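Local coordinates for protein FLUORESCENT IN BLUE LIGHT, chloroplastic (Arabidopsis thaliana, PDB 4YVO), which negatively regulates tetrapyrrole and chlorophyll biosynthesis in chloroplasts, probably by repressing glutamyl-tRNA reductase, with which its TPR domain forms a complex, at residues G59-F62 / L63-Q66; L85-P88 / T89-K92. One frame throughout, in Å; residues are numbered along the deposited sequence. Where two conformers were deposited one is given.

How the interactions relate
Both contacts are local and lie at the surface, and both sit at helix ends. Interaction 1 closes helix 48-64, within the first TPR. Interaction 2 opens helix 88-104, where the first TPR passes into the second. They share no helix. Their centres are about 21 Å apart, and their nearest atoms stay about 9 Å from each other. Leu-63 of interaction 1 nevertheless rests on helix 88-104, the helix that interaction 2 begins. The chemistry follows the helix end. In 59-66 the last carbonyls take N-H groups, and a weak Arg-Thr bond lies on the outside. In 85-92 an acidic N-cap takes an N-H group of the first turn.

Interaction 1 of 2, residues G59-F62 / L63-Q66; sequences GKTF and LRNQ
Arg-64, bent at chi3, folds back over Thr-61 on the outer side of the last turn of helix 48-64. Its NH2 gives a weak hydrogen bond to Thr-61 OG1 at 3.0 Å, with a bent N-H...O angle of 123°. Thr-61 CA lies over one face of the guanidinium, toward its rim. A water at the guanidinium edge, in its plane, accepts from Arg-64 NH1 and also bonds Thr-61 OG1. The chi1 of Thr-61, -63°, sets OG1 beside its own backbone N, where it also hydrogen-bonds Lys-57 O, one turn back.

The backbone bonds of the helix continue beneath. Leu-63 N reaches Gly-59 O at 3.0 Å, and Arg-64 N reaches Lys-60 O at 2.9 Å. Asn-65 N bonds Thr-61 O at 3.0 Å and makes a weak second bond to Phe-62 O. The helix then ends, within the first TPR, in a Schellman motif with Gln-66, of positive phi, as the C-prime residue. Helix 68-84, on which Phe-62 packs, follows. Gln-66 N turns back to Leu-63 O at 3.1 Å, and Glu-67 N to Phe-62 O. Leu-63 O has a second donor in Arg-104 NH1. The Asn-65 side chain runs alongside Thr-61, its ND2 3.5 Å from Thr-61 CG2.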
loop_
_atom_site.group_PDB
_atom_site.type_symbol
_atom_site.label_atom_id
_atom_site.label_comp_id
_atom_site.label_asym_id
_atom_site.label_seq_id
_atom_site.Cartn_x
_atom_site.Cartn_y
_atom_site.Cartn_z
ATOM N N GLY A 59 5.549 1.119 -11.969
ATOM C CA GLY A 59 5.506 0.259 -10.797
ATOM C C GLY A 59 4.419 -0.801 -10.905
ATOM O O GLY A 59 4.663 -1.987 -10.648
ATOM N N LYS A 60 3.217 -0.388 -11.292
ATOM C CA LYS A 60 2.110 -1.328 -11.437
ATOM C C LYS A 60 2.397 -2.383 -12.503
ATOM O O LYS A 60 2.054 -3.554 -12.333
ATOM C CB LYS A 60 0.800 -0.590 -11.741
ATOM C CG LYS A 60 0.287 0.226 -10.563
ATOM C CD LYS A 60 -0.851 1.155 -10.978
ATOM C CE LYS A 60 -2.200 0.463 -10.908
ATOM N NZ LYS A 60 -2.773 0.497 -9.535
ATOM N N THR A 61 3.034 -1.971 -13.597
ATOM C CA THR A 61 3.381 -2.904 -14.668
ATOM C C THR A 61 4.404 -3.935 -14.187
ATOM O O THR A 61 4.247 -5.134 -14.429
ATOM C CB THR A 61 3.899 -2.161 -15.911
ATOM O OG1 THR A 61 2.856 -1.318 -16.422
ATOM C CG2 THR A 61 4.318 -3.150 -16.994
ATOM N N PHE A 62 5.441 -3.481 -13.490
ATOM C CA PHE A 62 6.415 -4.412 -12.926
ATOM C C PHE A 62 5.725 -5.420 -11.997
ATOM O O PHE A 62 6.029 -6.609 -12.031
ATOM C CB PHE A 62 7.511 -3.664 -12.159
ATOM C CG PHE A 62 8.581 -3.070 -13.036
ATOM C CD1 PHE A 62 9.214 -3.831 -14.008
ATOM C CD2 PHE A 62 8.962 -1.745 -12.875
ATOM C CE1 PHE A 62 10.209 -3.274 -14.810
ATOM C CE2 PHE A 62 9.950 -1.182 -13.673
ATOM C CZ PHE A 62 10.576 -1.949 -14.638
ATOM N N LEU A 63 4.796 -4.939 -11.172
ATOM C CA LEU A 63 4.043 -5.815 -10.276
ATOM C C LEU A 63 3.265 -6.867 -11.047
ATOM O O LEU A 63 3.312 -8.057 -10.715
ATOM C CB LEU A 63 3.068 -5.015 -9.407
ATOM C CG LEU A 63 3.514 -4.577 -8.015
ATOM C CD1 LEU A 63 2.292 -4.113 -7.241
ATOM C CD2 LEU A 63 4.221 -5.706 -7.281
ATOM N N ARG A 64 2.550 -6.430 -12.083
ATOM C CA ARG A 64 1.765 -7.338 -12.912
ATOM C C ARG A 64 2.646 -8.386 -13.577
ATOM O O ARG A 64 2.208 -9.506 -13.841
ATOM C CB ARG A 64 0.998 -6.572 -13.994
ATOM C CG ARG A 64 -0.162 -5.737 -13.485
ATOM C CD ARG A 64 -1.113 -5.373 -14.630
ATOM N NE ARG A 64 -0.407 -4.836 -15.791
ATOM C CZ ARG A 64 -0.074 -3.558 -15.931
ATOM N NH1 ARG A 64 -0.377 -2.687 -14.975
ATOM N NH2 ARG A 64 0.567 -3.150 -17.020
ATOM N N ASN A 65 3.890 -8.014 -13.851
ATOM C CA ASN A 65 4.820 -8.898 -14.538
ATOM C C ASN A 65 5.747 -9.649 -13.585
ATOM O O ASN A 65 6.775 -10.187 -14.004
ATOM C CB ASN A 65 5.625 -8.113 -15.570
ATOM C CG ASN A 65 4.779 -7.664 -16.745
ATOM O OD1 ASN A 65 3.808 -8.331 -17.115
ATOM N ND2 ASN A 65 5.149 -6.545 -17.351
ATOM N N GLN A 66 5.366 -9.695 -12.309
ATOM C CA GLN A 66 6.087 -10.483 -11.310
ATOM C C GLN A 66 7.536 -10.029 -11.166
ATOM O O GLN A 66 8.452 -10.846 -11.056
ATOM C CB GLN A 66 6.029 -11.985 -11.627
ATOM C CG GLN A 66 4.637 -12.604 -11.553
ATOM C CD GLN A 66 3.743 -12.217 -12.720
ATOM O OE1 GLN A 66 4.133 -12.323 -13.889
ATOM N NE2 GLN A 66 2.535 -11.760 -12.407
HETATM O O HOH W 1 0.392 0.224 -15.295
#

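Interaction 2 of 2, residues L85-P88 / T89-K92; sequences LKDP and TEEK
Asp-87 and Glu-90 lie side by side and point the same way at the start of helix 88-104. Asp-87 is the N-cap. Its OD1 accepts from Glu-90 N at 3.1 Å in a nearly straight bond, 166° at the hydrogen. The N-H comes from above the carboxylate plane. Asp-87 has CG opposite its backbone N about the first torsion, chi1 -170°, which carries the carboxylate over the first turn. A water gives a hydrogen bond to OD1 and accepts one from Thr-89 N. The Glu-90 N-H and the helix start would probably favour the charged form of Asp-87, against the nearby Glu-90 carboxylate.

The chain of Glu-90 bends at chi2. Its CG packs against Asp-87 OD2 at 3.3 Å, and the two carboxylate planes stand 66° apart. Asp-87 OD1 and Glu-90 OE2 stay 4.6 Å apart, and OE2 has a salt bridge to Lys-93. With an alanine here in place of Asp-87, Glu-90 N and the water would probably lose their acceptor, and a gap would open beside Glu-90 CG.

Pro-88 begins the helix. Regular backbone bonds follow, from Glu-91 N to Asp-87 O (2.9 Å) and from Lys-92 N to Pro-88 O (3.0 Å). Lys-92 NZ makes a salt bridge to Glu-127 and hydrogen bonds to Ser-129 O and Ser-122 OG.

Helix 68-84 ends in a Schellman motif at Lys-86, and the Asp-87 cap of helix 88-104 follows directly. Glu-90 touches Leu-52 and Leu-56 of helix 48-64, while Pro-88 and Lys-92 meet Ile-121 of helix 108-125. Glu-91 bonds Gln-83 and packs between helices 68-84 and 108-125.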
loop_
_atom_site.group_PDB
_atom_site.type_symbol
_atom_site.label_atom_id
_atom_site.label_comp_id
_atom_site.label_asym_id
_atom_site.label_seq_id
_atom_site.Cartn_x
_atom_site.Cartn_y
_atom_site.Cartn_z
ATOM N N LEU A 85 5.401 16.806 -3.341
ATOM C CA LEU A 85 4.293 17.545 -3.937
ATOM C C LEU A 85 3.144 17.789 -2.964
ATOM O O LEU A 85 2.189 18.494 -3.297
ATOM C CB LEU A 85 3.762 16.806 -5.169
ATOM C CG LEU A 85 4.632 16.853 -6.427
ATOM C CD1 LEU A 85 4.097 15.908 -7.495
ATOM C CD2 LEU A 85 4.708 18.281 -6.955
ATOM N N LYS A 86 3.244 17.211 -1.770
ATOM C CA LYS A 86 2.163 17.256 -0.785
ATOM C C LYS A 86 0.845 16.753 -1.379
ATOM O O LYS A 86 -0.206 17.380 -1.243
ATOM C CB LYS A 86 2.026 18.654 -0.184
ATOM C CG LYS A 86 3.251 19.077 0.611
ATOM C CD LYS A 86 3.022 20.418 1.275
ATOM C CE LYS A 86 3.904 20.587 2.502
ATOM N NZ LYS A 86 3.494 21.764 3.319
ATOM N N ASP A 87 0.917 15.596 -2.029
ATOM C CA ASP A 87 -0.245 14.969 -2.637
ATOM C C ASP A 87 -0.505 13.650 -1.919
ATOM O O ASP A 87 -0.021 12.593 -2.340
ATOM C CB ASP A 87 0.011 14.726 -4.127
ATOM C CG ASP A 87 -1.243 14.307 -4.885
ATOM O OD1 ASP A 87 -2.144 13.681 -4.288
ATOM O OD2 ASP A 87 -1.326 14.604 -6.095
ATOM N N PRO A 88 -1.274 13.704 -0.824
ATOM C CA PRO A 88 -1.502 12.498 -0.018
ATOM C C PRO A 88 -2.280 11.408 -0.757
ATOM O O PRO A 88 -2.122 10.227 -0.450
ATOM C CB PRO A 88 -2.299 13.025 1.181
ATOM C CG PRO A 88 -2.944 14.302 0.679
ATOM C CD PRO A 88 -1.925 14.892 -0.247
ATOM N N THR A 89 -3.117 11.794 -1.710
ATOM C CA THR A 89 -3.872 10.808 -2.472
ATOM C C THR A 89 -2.917 9.930 -3.284
ATOM O O THR A 89 -3.035 8.702 -3.302
ATOM C CB THR A 89 -4.889 11.483 -3.404
ATOM O OG1 THR A 89 -5.789 12.284 -2.624
ATOM C CG2 THR A 89 -5.684 10.435 -4.166
ATOM N N GLU A 90 -1.960 10.563 -3.948
ATOM C CA GLU A 90 -0.970 9.817 -4.714
ATOM C C GLU A 90 0.011 9.109 -3.786
ATOM O O GLU A 90 0.515 8.028 -4.107
ATOM C CB GLU A 90 -0.234 10.733 -5.693
ATOM C CG GLU A 90 -1.141 11.342 -6.754
ATOM C CD GLU A 90 -1.974 10.301 -7.466
ATOM O OE1 GLU A 90 -1.398 9.493 -8.222
ATOM O OE2 GLU A 90 -3.206 10.283 -7.267
ATOM N N GLU A 91 0.276 9.712 -2.631
ATOM C CA GLU A 91 1.140 9.082 -1.640
ATOM C C GLU A 91 0.585 7.728 -1.210
ATOM O O GLU A 91 1.331 6.759 -1.063
ATOM C CB GLU A 91 1.326 9.990 -0.419
ATOM C CG GLU A 91 2.371 9.480 0.546
ATOM C CD GLU A 91 2.517 10.352 1.777
ATOM O OE1 GLU A 91 1.864 11.423 1.839
ATOM O OE2 GLU A 91 3.284 9.966 2.690
ATOM N N LYS A 92 -0.725 7.664 -1.007
ATOM C CA LYS A 92 -1.368 6.408 -0.647
ATOM C C LYS A 92 -1.224 5.350 -1.742
ATOM O O LYS A 92 -1.051 4.172 -1.442
ATOM C CB LYS A 92 -2.842 6.639 -0.267
ATOM C CG LYS A 92 -2.980 7.369 1.069
ATOM C CD LYS A 92 -4.378 7.294 1.666
ATOM C CE LYS A 92 -5.430 7.872 0.757
ATOM N NZ LYS A 92 -6.830 7.698 1.301
HETATM O O HOH W 2 -4.034 14.558 -2.646
#